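Uncharacterized protein (Deinococcus radiodurans, PDB 3GG7) is an uncharacterized manganese-binding protein of the TatD family that probably acts as a metal-dependent hydrolase on ester bonds. Local coordinates at residues 121-126 / 134-139. Residues are numbered along the deposited sequence; the frame is centred on the assembly and turned at random.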
ATOM      1  N   LEU A 121       0.191  -0.494  -7.832  1.00 20.08           N
ATOM      2  CA  LEU A 121       1.371  -0.364  -6.967  1.00 20.77           C
ATOM      3  C   LEU A 121       0.942   0.194  -5.613  1.00 19.49           C
ATOM      4  O   LEU A 121       0.226   1.209  -5.551  1.00 20.62           O
ATOM      5  CB  LEU A 121       2.372   0.612  -7.586  1.00 21.61           C
ATOM      6  CG  LEU A 121       2.543   0.524  -9.099  1.00 25.88           C
ATOM      7  CD1 LEU A 121       3.366   1.705  -9.563  1.00 27.43           C
ATOM      8  CD2 LEU A 121       3.173  -0.773  -9.487  1.00 27.46           C
ATOM      9  N   SER A 122       1.402  -0.428  -4.525  1.00 19.04           N
ATOM     10  CA  SER A 122       1.217   0.107  -3.173  1.00 18.58           C
ATOM     11  C   SER A 122       2.580   0.595  -2.695  1.00 18.88           C
ATOM     12  O   SER A 122       3.512  -0.201  -2.442  1.00 19.11           O
ATOM     13  CB  SER A 122       0.623  -0.938  -2.240  1.00 18.52           C
ATOM     14  OG  SER A 122       0.360  -0.366  -0.990  1.00 17.95           O
ATOM     15  N   ILE A 123       2.719   1.915  -2.597  1.00 18.89           N
ATOM     16  CA  ILE A 123       4.012   2.573  -2.557  1.00 18.53           C
ATOM     17  C   ILE A 123       4.287   3.290  -1.222  1.00 19.04           C
ATOM     18  O   ILE A 123       3.447   4.037  -0.724  1.00 20.20           O
ATOM     19  CB  ILE A 123       4.107   3.591  -3.728  1.00 19.29           C
ATOM     20  CG1 ILE A 123       4.003   2.870  -5.057  1.00 19.52           C
ATOM     21  CG2 ILE A 123       5.417   4.420  -3.662  1.00 19.32           C
ATOM     22  CD1 ILE A 123       3.765   3.833  -6.238  1.00 24.30           C
ATOM     23  N   HIS A 124       5.487   3.030  -0.694  1.00 18.91           N
ATOM     24  CA  HIS A 124       6.099   3.701   0.459  1.00 18.42           C
ATOM     25  C   HIS A 124       6.769   4.979  -0.007  1.00 18.52           C
ATOM     26  O   HIS A 124       7.506   4.959  -0.999  1.00 18.90           O
ATOM     27  CB  HIS A 124       7.163   2.743   1.023  1.00 18.32           C
ATOM     28  CG  HIS A 124       7.744   3.137   2.340  1.00 21.25           C
ATOM     29  ND1 HIS A 124       7.392   2.523   3.522  1.00 24.27           N
ATOM     30  CD2 HIS A 124       8.721   4.018   2.654  1.00 21.73           C
ATOM     31  CE1 HIS A 124       8.075   3.052   4.523  1.00 25.17           C
ATOM     32  NE2 HIS A 124       8.911   3.946   4.019  1.00 23.83           N
ATOM     33  N   SER A 125       6.529   6.089   0.694  1.00 20.01           N
ATOM     34  CA  SER A 125       7.139   7.357   0.313  1.00 20.27           C
ATOM     35  C   SER A 125       7.639   8.181   1.477  1.00 20.51           C
ATOM     36  O   SER A 125       7.949   9.353   1.283  1.00 21.29           O
ATOM     37  CB  SER A 125       6.152   8.222  -0.504  1.00 20.38           C
ATOM     38  OG  SER A 125       5.018   8.619   0.246  1.00 21.37           O
ATOM     39  N   ARG A 126       7.687   7.610   2.678  1.00 20.39           N
ATOM     40  CA  ARG A 126       8.050   8.373   3.873  1.00 20.70           C
ATOM     41  C   ARG A 126       9.345   9.167   3.701  1.00 20.39           C
ATOM     42  O   ARG A 126      10.419   8.619   3.408  1.00 21.23           O
ATOM     43  CB  ARG A 126       8.200   7.459   5.070  1.00 21.53           C
ATOM     44  CG  ARG A 126       8.447   8.224   6.343  1.00 25.23           C
ATOM     45  CD  ARG A 126       8.932   7.305   7.439  1.00 31.48           C
ATOM     46  NE  ARG A 126       8.869   7.964   8.735  1.00 37.44           N
ATOM     47  CZ  ARG A 126       9.415   7.487   9.850  1.00 40.50           C
ATOM     48  NH1 ARG A 126      10.079   6.334   9.846  1.00 41.90           N
ATOM     49  NH2 ARG A 126       9.294   8.174  10.981  1.00 43.28           N
ATOM     50  N   ASN A 134       8.841  12.069  -8.634  1.00 22.95           N
ATOM     51  CA  ASN A 134       9.737  12.206  -9.800  1.00 23.47           C
ATOM     52  C   ASN A 134       9.853  10.866 -10.524  1.00 24.19           C
ATOM     53  O   ASN A 134       9.775  10.780 -11.763  1.00 24.09           O
ATOM     54  CB  ASN A 134      11.123  12.734  -9.388  1.00 23.98           C
ATOM     55  CG  ASN A 134      11.083  14.190  -8.947  1.00 24.46           C
ATOM     56  OD1 ASN A 134      10.151  14.902  -9.271  1.00 26.71           O
ATOM     57  ND2 ASN A 134      12.072  14.612  -8.174  1.00 27.70           N
ATOM     58  N   CYS A 135       9.971   9.787  -9.748  1.00 23.82           N
ATOM     59  CA  CYS A 135      10.088   8.443 -10.345  1.00 24.41           C
ATOM     60  C   CYS A 135       8.820   8.051 -11.075  1.00 24.11           C
ATOM     61  O   CYS A 135       8.889   7.459 -12.125  1.00 23.56           O
ATOM     62  CB  CYS A 135      10.418   7.368  -9.282  1.00 24.51           C
ATOM     63  SG  CYS A 135      12.052   7.490  -8.548  1.00 27.26           S
ATOM     64  N   LEU A 136       7.668   8.340 -10.487  1.00 23.96           N
ATOM     65  CA  LEU A 136       6.393   7.982 -11.096  1.00 24.63           C
ATOM     66  C   LEU A 136       6.174   8.814 -12.358  1.00 25.78           C
ATOM     67  O   LEU A 136       5.676   8.299 -13.356  1.00 26.83           O
ATOM     68  CB  LEU A 136       5.239   8.205 -10.134  1.00 24.24           C
ATOM     69  CG  LEU A 136       5.204   7.228  -8.957  1.00 24.82           C
ATOM     70  CD1 LEU A 136       4.116   7.620  -7.973  1.00 24.90           C
ATOM     71  CD2 LEU A 136       5.015   5.795  -9.444  1.00 24.99           C
ATOM     72  N   GLU A 137       6.534  10.089 -12.289  1.00 26.29           N
ATOM     73  CA  GLU A 137       6.388  10.964 -13.470  1.00 27.74           C
ATOM     74  C   GLU A 137       7.256  10.465 -14.626  1.00 28.30           C
ATOM     75  O   GLU A 137       6.862  10.564 -15.795  1.00 30.01           O
ATOM     76  CB  GLU A 137       6.741  12.403 -13.143  1.00 28.48           C
ATOM     77  CG  GLU A 137       6.400  13.324 -14.294  1.00 29.48           C
ATOM     78  CD  GLU A 137       6.337  14.772 -13.907  1.00 35.12           C
ATOM     79  OE1 GLU A 137       5.759  15.546 -14.702  1.00 38.64           O
ATOM     80  OE2 GLU A 137       6.853  15.139 -12.835  1.00 38.99           O
ATOM     81  N   ALA A 138       8.424   9.920 -14.302  1.00 28.66           N
ATOM     82  CA  ALA A 138       9.364   9.406 -15.293  1.00 28.64           C
ATOM     83  C   ALA A 138       8.959   8.041 -15.852  1.00 29.56           C
ATOM     84  O   ALA A 138       9.469   7.605 -16.890  1.00 30.05           O
ATOM     85  CB  ALA A 138      10.756   9.327 -14.688  1.00 28.97           C
ATOM     86  N   ASN A 139       8.045   7.366 -15.152  1.00 29.19           N
ATOM     87  CA  ASN A 139       7.612   6.019 -15.498  1.00 29.93           C
ATOM     88  C   ASN A 139       6.091   5.907 -15.452  1.00 30.49           C
ATOM     89  O   ASN A 139       5.568   5.106 -14.681  1.00 29.45           O
ATOM     90  CB  ASN A 139       8.200   5.020 -14.473  1.00 29.76           C
ATOM     91  CG  ASN A 139       9.705   4.903 -14.551  1.00 30.93           C
ATOM     92  OD1 ASN A 139      10.231   4.112 -15.336  1.00 34.13           O
ATOM     93  ND2 ASN A 139      10.413   5.674 -13.723  1.00 30.14           N
TER
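Ile123 and Leu136 meet tip to tip between strand 119-124 and helix 129-138. The end methyl of the isoleucine, CD1, touches both methyls of the leucine. Ile123 CD1 lies 4.0 Å from Leu136 CD2 and 4.2 Å from Leu136 CD1. Ile123 CG1 stands anti to the carbonyl carbon (chi1 -62°), and an extended chi2 of 167° carries CD1 out to the helix. Leu121, two residues back on the same face of the strand, adds a looser touch, with its CD1 4.4 Å from Leu136 CD2. All three side chains are buried, and the contact is wholly apolar. The contact is small: the two segments bury 85 Å² between them, most of it at Leu136 and Ile123. Neighbours fill in around it: Pro145 of strand 143-148 touches both Ile123 and Leu136, and Leu110 of helix 99-115 packs on Leu121.

The outer side of the helix differs. Asn134 and Glu137 are exposed there, and Glu137 forms a salt bridge with Arg159. Asn139 turns its side-chain amide back toward the helix. Its ND2 gives a nearly straight hydrogen bond to Cys135 O (2.8 Å, with an N-H...O angle of 172°), with that oxygen close to the amide plane.

On the other strand face, Ser122 OG is hydrogen-bonded to the manganese ligand His7. His124 ND1 is bonded to Glu86, another manganese ligand, and His124 itself is a predicted ligand of a second metal. The strand thus turns one face to the metal centre and the other to its helix, as in a beta-alpha-beta unit of a TIM-barrel TatD-type hydrolase.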